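Local atomic coordinates of UDP-N-Acetylglucosamine 2-Epimerase (Thermus thermophilus, PDB entry 1V4V), a protein that probably interconverts UDP-N-acetylglucosamine and UDP-N-acetylmannosamine by epimerisation at C2 of the sugar, as a homodimer of two-domain GT-B subunits. Residues Thr103-Ala108 with Arg141-Leu146; Arg190-Leu195 with Tyr265-Ala270. All coordinates share one frame; numbering follows the deposited sequence.

Interaction 1 of 2, residues Thr103-Ala108 with Arg141-Leu146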
loop_
_atom_site.group_PDB
_atom_site.type_symbol
_atom_site.label_atom_id
_atom_site.label_comp_id
_atom_site.label_asym_id
_atom_site.label_seq_id
_atom_site.Cartn_x
_atom_site.Cartn_y
_atom_site.Cartn_z
ATOM N N THR A 103 -7.100 -3.700 -9.313
ATOM C CA THR A 103 -8.420 -3.142 -9.034
ATOM C C THR A 103 -8.696 -3.141 -7.537
ATOM O O THR A 103 -9.258 -2.185 -7.006
ATOM C CB THR A 103 -9.522 -3.930 -9.768
ATOM O OG1 THR A 103 -9.298 -3.844 -11.179
ATOM C CG2 THR A 103 -10.907 -3.359 -9.444
ATOM N N THR A 104 -8.298 -4.206 -6.850
ATOM C CA THR A 104 -8.509 -4.283 -5.415
ATOM C C THR A 104 -7.801 -3.148 -4.696
ATOM O O THR A 104 -8.373 -2.530 -3.795
ATOM C CB THR A 104 -8.042 -5.645 -4.857
ATOM O OG1 THR A 104 -9.011 -6.644 -5.199
ATOM C CG2 THR A 104 -7.885 -5.596 -3.343
ATOM N N PHE A 105 -6.561 -2.855 -5.082
ATOM C CA PHE A 105 -5.868 -1.754 -4.426
ATOM C C PHE A 105 -6.519 -0.423 -4.787
ATOM O O PHE A 105 -6.683 0.448 -3.931
ATOM C CB PHE A 105 -4.386 -1.680 -4.818
ATOM C CG PHE A 105 -3.728 -0.412 -4.356
ATOM C CD1 PHE A 105 -3.649 -0.116 -2.997
ATOM C CD2 PHE A 105 -3.289 0.538 -5.275
ATOM C CE1 PHE A 105 -3.149 1.116 -2.557
ATOM C CE2 PHE A 105 -2.788 1.771 -4.845
ATOM C CZ PHE A 105 -2.721 2.061 -3.483
ATOM N N ALA A 106 -6.882 -0.262 -6.054
ATOM C CA ALA A 106 -7.497 0.983 -6.502
ATOM C C ALA A 106 -8.766 1.258 -5.702
ATOM O O ALA A 106 -9.039 2.402 -5.338
ATOM C CB ALA A 106 -7.812 0.914 -7.993
ATOM N N VAL A 107 -9.533 0.207 -5.418
ATOM C CA VAL A 107 -10.764 0.357 -4.643
ATOM C C VAL A 107 -10.444 0.710 -3.195
ATOM O O VAL A 107 -11.079 1.587 -2.609
ATOM C CB VAL A 107 -11.620 -0.938 -4.696
ATOM C CG1 VAL A 107 -12.812 -0.821 -3.760
ATOM C CG2 VAL A 107 -12.102 -1.176 -6.122
ATOM N N ALA A 108 -9.450 0.034 -2.618
ATOM C CA ALA A 108 -9.043 0.301 -1.245
ATOM C C ALA A 108 -8.527 1.736 -1.110
ATOM O O ALA A 108 -8.788 2.410 -0.106
ATOM C CB ALA A 108 -7.958 -0.680 -0.814
ATOM N N ARG A 141 0.804 -5.271 -0.666
ATOM C CA ARG A 141 1.516 -4.487 0.333
ATOM C C ARG A 141 0.928 -3.073 0.387
ATOM O O ARG A 141 0.748 -2.514 1.470
ATOM C CB ARG A 141 3.009 -4.438 0.007
ATOM C CG ARG A 141 3.713 -5.761 0.276
ATOM C CD ARG A 141 5.185 -5.690 -0.095
ATOM N NE ARG A 141 5.861 -4.609 0.611
ATOM C CZ ARG A 141 7.144 -4.303 0.449
ATOM N NH1 ARG A 141 7.893 -5.004 -0.394
ATOM N NH2 ARG A 141 7.669 -3.281 1.114
ATOM N N LEU A 142 0.620 -2.510 -0.780
ATOM C CA LEU A 142 0.029 -1.171 -0.851
ATOM C C LEU A 142 -1.339 -1.186 -0.163
ATOM O O LEU A 142 -1.645 -0.320 0.652
ATOM C CB LEU A 142 -0.135 -0.733 -2.310
ATOM C CG LEU A 142 1.145 -0.413 -3.091
ATOM C CD1 LEU A 142 0.806 -0.232 -4.567
ATOM C CD2 LEU A 142 1.802 0.865 -2.526
ATOM N N THR A 143 -2.158 -2.181 -0.497
ATOM C CA THR A 143 -3.478 -2.295 0.109
ATOM C C THR A 143 -3.399 -2.379 1.631
ATOM O O THR A 143 -4.184 -1.733 2.337
ATOM C CB THR A 143 -4.228 -3.534 -0.415
ATOM O OG1 THR A 143 -4.404 -3.419 -1.833
ATOM C CG2 THR A 143 -5.608 -3.650 0.249
ATOM N N ASP A 144 -2.446 -3.152 2.145
ATOM C CA ASP A 144 -2.321 -3.296 3.592
ATOM C C ASP A 144 -1.815 -2.063 4.318
ATOM O O ASP A 144 -1.984 -1.939 5.527
ATOM C CB ASP A 144 -1.471 -4.517 3.940
ATOM C CG ASP A 144 -2.183 -5.813 3.607
ATOM O OD1 ASP A 144 -3.430 -5.788 3.547
ATOM O OD2 ASP A 144 -1.509 -6.844 3.409
ATOM N N VAL A 145 -1.185 -1.147 3.595
ATOM C CA VAL A 145 -0.747 0.091 4.230
ATOM C C VAL A 145 -2.018 0.827 4.674
ATOM O O VAL A 145 -2.068 1.416 5.752
ATOM C CB VAL A 145 0.010 1.001 3.233
ATOM C CG1 VAL A 145 0.056 2.435 3.759
ATOM C CG2 VAL A 145 1.413 0.477 3.015
ATOM N N LEU A 146 -3.046 0.758 3.834
ATOM C CA LEU A 146 -4.315 1.447 4.067
ATOM C C LEU A 146 -5.374 0.727 4.895
ATOM O O LEU A 146 -6.374 1.332 5.276
ATOM C CB LEU A 146 -4.954 1.798 2.723
ATOM C CG LEU A 146 -4.058 2.473 1.690
ATOM C CD1 LEU A 146 -4.867 2.714 0.431
ATOM C CD2 LEU A 146 -3.503 3.782 2.256
#
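F105 and T143 hold the nearest CA atoms, 5.2 Å apart, of helical segments 103-108 and 141-146, which run nearly parallel at 21° with axes 9.1 Å apart. F105 gives the largest share of the buried surface. Its CG is anti to the backbone N (chi1 169°), and this brings the ring beside L142 and T143 of the other helix. L142 places its CB over one face of the ring, 3.8 Å from the ring centroid. This is a CH-pi contact, displaced from the centre toward the rim, where L142 CB is 3.5 Å from F105 CE1. L146 reaches the same rim atom obliquely, with its CD1 at 3.8 Å from F105 CE1.

T143 packs against the root of the phenylalanine. Its OG1 lies in the plane of the ring, at the edge, and also 3.4 Å from F105 CA. That hydroxyl is hydrogen-bonded within its own helix, to the carbonyl of N139, so it meets F105 by packing alone. The other branch of T143, CG2, touches A108 CB at 3.9 Å.

All six touching residues are buried. The F105 ring also meets W109 of its own helix, and W109 of the second subunit edge-to-face. With an alanine at F105 the ring would be gone, and a gap is likely to open beside L142 CB and L146 CD1, with W109 of both subunits losing a ring neighbour. L142 and L146 pack on V145 and A138 of the second subunit, respectively, so the helix pair borders the dimer interface. Helices 102-113 and 136-146 precede and follow strand 118-121 of the parallel sheet. T104 turns to strand 94-98, and A106 touches helix 72-89.

Interaction 2 of 2, residues Arg190-Leu195 with Tyr265-Ala270; sequences RLPEGL and YGSMAA
S267 holds its OG anti to the backbone N (chi1 -174°), which carries the hydroxyl across to the carbonyl of R190. L191 has its CG anti to the carbonyl carbon (chi1 -74°), and its side chain runs past A270. The hydrogen bond from S267 OG to R190 O is 2.9 Å long. The donor lies in the carbonyl plane, at a C=O...donor angle of 156°. The same oxygen takes a CA-H...O contact from S267 CA at 3.4 Å, so one serine approaches it with two groups. The ring of P192 follows beside the hydroxyl, with its CD 3.7 Å from S267 OG.

The bond ties a loop to a helix in a parallel alpha/beta domain of Rossmann type, one of the two that make up the GT-B fold. Segment 190-195 leads from helix 177-188 to strand 200-203. Segment 265-270 forms the first turns of helix 265-273, which joins strand 257-260 to strand 275-280.

One turn after S267, A270 turns its CB toward the loop. This methyl is 4.0 Å from L191 N, and L191 CG lies 4.2 Å from A270 CB. L191 also touches A274, beyond the end of the helix. P192 packs on L260 and L263, while Y265 and A269 face helix 177-188.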
loop_
_atom_site.group_PDB
_atom_site.type_symbol
_atom_site.label_atom_id
_atom_site.label_comp_id
_atom_site.label_asym_id
_atom_site.label_seq_id
_atom_site.Cartn_x
_atom_site.Cartn_y
_atom_site.Cartn_z
ATOM N N ARG A 190 -27.123 -29.102 -5.393
ATOM C CA ARG A 190 -27.907 -30.313 -5.596
ATOM C C ARG A 190 -27.077 -31.357 -6.323
ATOM O O ARG A 190 -26.381 -31.050 -7.292
ATOM C CB ARG A 190 -29.163 -30.009 -6.411
ATOM C CG ARG A 190 -30.257 -29.316 -5.626
ATOM C CD ARG A 190 -31.438 -28.994 -6.522
ATOM N NE ARG A 190 -31.085 -28.000 -7.531
ATOM C CZ ARG A 190 -31.912 -27.574 -8.481
ATOM N NH1 ARG A 190 -33.145 -28.059 -8.558
ATOM N NH2 ARG A 190 -31.507 -26.656 -9.350
ATOM N N LEU A 191 -27.153 -32.595 -5.853
ATOM C CA LEU A 191 -26.405 -33.671 -6.477
ATOM C C LEU A 191 -26.866 -33.891 -7.906
ATOM O O LEU A 191 -27.957 -33.458 -8.294
ATOM C CB LEU A 191 -26.575 -34.977 -5.700
ATOM C CG LEU A 191 -25.849 -35.128 -4.364
ATOM C CD1 LEU A 191 -26.796 -34.784 -3.231
ATOM C CD2 LEU A 191 -25.368 -36.560 -4.216
ATOM N N PRO A 192 -26.026 -34.552 -8.717
ATOM C CA PRO A 192 -26.367 -34.834 -10.112
ATOM C C PRO A 192 -27.671 -35.620 -10.126
ATOM O O PRO A 192 -27.993 -36.308 -9.158
ATOM C CB PRO A 192 -25.184 -35.669 -10.588
ATOM C CG PRO A 192 -24.044 -35.078 -9.817
ATOM C CD PRO A 192 -24.632 -34.937 -8.430
ATOM N N GLU A 193 -28.414 -35.517 -11.222
ATOM C CA GLU A 193 -29.691 -36.207 -11.355
ATOM C C GLU A 193 -29.559 -37.677 -11.729
ATOM O O GLU A 193 -28.602 -38.076 -12.386
ATOM C CB GLU A 193 -30.552 -35.517 -12.419
ATOM C CG GLU A 193 -31.057 -34.132 -12.057
ATOM C CD GLU A 193 -32.165 -34.166 -11.025
ATOM O OE1 GLU A 193 -32.858 -33.135 -10.865
ATOM O OE2 GLU A 193 -32.343 -35.215 -10.371
ATOM N N GLY A 194 -30.538 -38.468 -11.301
ATOM C CA GLY A 194 -30.577 -39.885 -11.628
ATOM C C GLY A 194 -29.516 -40.824 -11.090
ATOM O O GLY A 194 -29.329 -41.911 -11.638
ATOM N N LEU A 195 -28.819 -40.429 -10.032
ATOM C CA LEU A 195 -27.795 -41.300 -9.469
ATOM C C LEU A 195 -28.435 -42.493 -8.777
ATOM O O LEU A 195 -29.565 -42.411 -8.295
ATOM C CB LEU A 195 -26.942 -40.547 -8.443
ATOM C CG LEU A 195 -25.985 -39.465 -8.941
ATOM C CD1 LEU A 195 -25.273 -38.844 -7.747
ATOM C CD2 LEU A 195 -24.981 -40.077 -9.915
ATOM N N TYR A 265 -19.696 -25.828 -9.265
ATOM C CA TYR A 265 -19.189 -25.736 -7.899
ATOM C C TYR A 265 -20.125 -26.359 -6.861
ATOM O O TYR A 265 -19.725 -27.243 -6.102
ATOM C CB TYR A 265 -18.928 -24.272 -7.536
ATOM C CG TYR A 265 -18.146 -24.091 -6.252
ATOM C CD1 TYR A 265 -16.877 -24.650 -6.105
ATOM C CD2 TYR A 265 -18.668 -23.353 -5.190
ATOM C CE1 TYR A 265 -16.142 -24.480 -4.932
ATOM C CE2 TYR A 265 -17.943 -23.173 -4.009
ATOM C CZ TYR A 265 -16.680 -23.740 -3.888
ATOM O OH TYR A 265 -15.956 -23.569 -2.729
ATOM N N GLY A 266 -21.373 -25.903 -6.837
ATOM C CA GLY A 266 -22.327 -26.419 -5.873
ATOM C C GLY A 266 -22.689 -27.888 -6.003
ATOM O O GLY A 266 -22.764 -28.602 -5.002
ATOM N N SER A 267 -22.923 -28.346 -7.227
ATOM C CA SER A 267 -23.293 -29.736 -7.440
ATOM C C SER A 267 -22.159 -30.677 -7.035
ATOM O O SER A 267 -22.402 -31.766 -6.506
ATOM C CB SER A 267 -23.672 -29.970 -8.900
ATOM O OG SER A 267 -24.167 -31.285 -9.079
HETATM N N MSE A 268 -20.923 -30.258 -7.286
HETATM C CA MSE A 268 -19.768 -31.075 -6.924
HETATM C C MSE A 268 -19.607 -31.114 -5.409
HETATM O O MSE A 268 -19.316 -32.164 -4.843
HETATM C CB MSE A 268 -18.491 -30.522 -7.566
HETATM C CG MSE A 268 -17.210 -31.234 -7.123
HETATM SE SE MSE A 268 -17.186 -33.136 -7.510
HETATM C CE MSE A 268 -15.981 -33.123 -9.015
ATOM N N ALA A 269 -19.795 -29.972 -4.752
ATOM C CA ALA A 269 -19.673 -29.915 -3.299
ATOM C C ALA A 269 -20.716 -30.820 -2.649
ATOM O O ALA A 269 -20.432 -31.504 -1.663
ATOM C CB ALA A 269 -19.847 -28.479 -2.803
ATOM N N ALA A 270 -21.925 -30.816 -3.203
ATOM C CA ALA A 270 -23.004 -31.641 -2.675
ATOM C C ALA A 270 -22.661 -33.122 -2.841
ATOM O O ALA A 270 -22.864 -33.921 -1.928
ATOM C CB ALA A 270 -24.310 -31.314 -3.394
#

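The two contacts lie on opposite sides of the chain's centre. Their centres are 37 Å apart and their nearest atoms about 18 Å, so they do not touch. They follow one another along the chain: interaction 1 closes before interaction 2 opens. Each lies beside a different parallel sheet. Interaction 1 joins two helices that flank the seven-stranded sheet, which starts with strand 6-12. Interaction 2 joins a loop and a helix beside the six-stranded sheet, which starts with strand 200-203. This matches the two domains of a GT-B subunit. Interaction 1 borders the second subunit, whereas the segments of interaction 2 touch no other chain of the dimer.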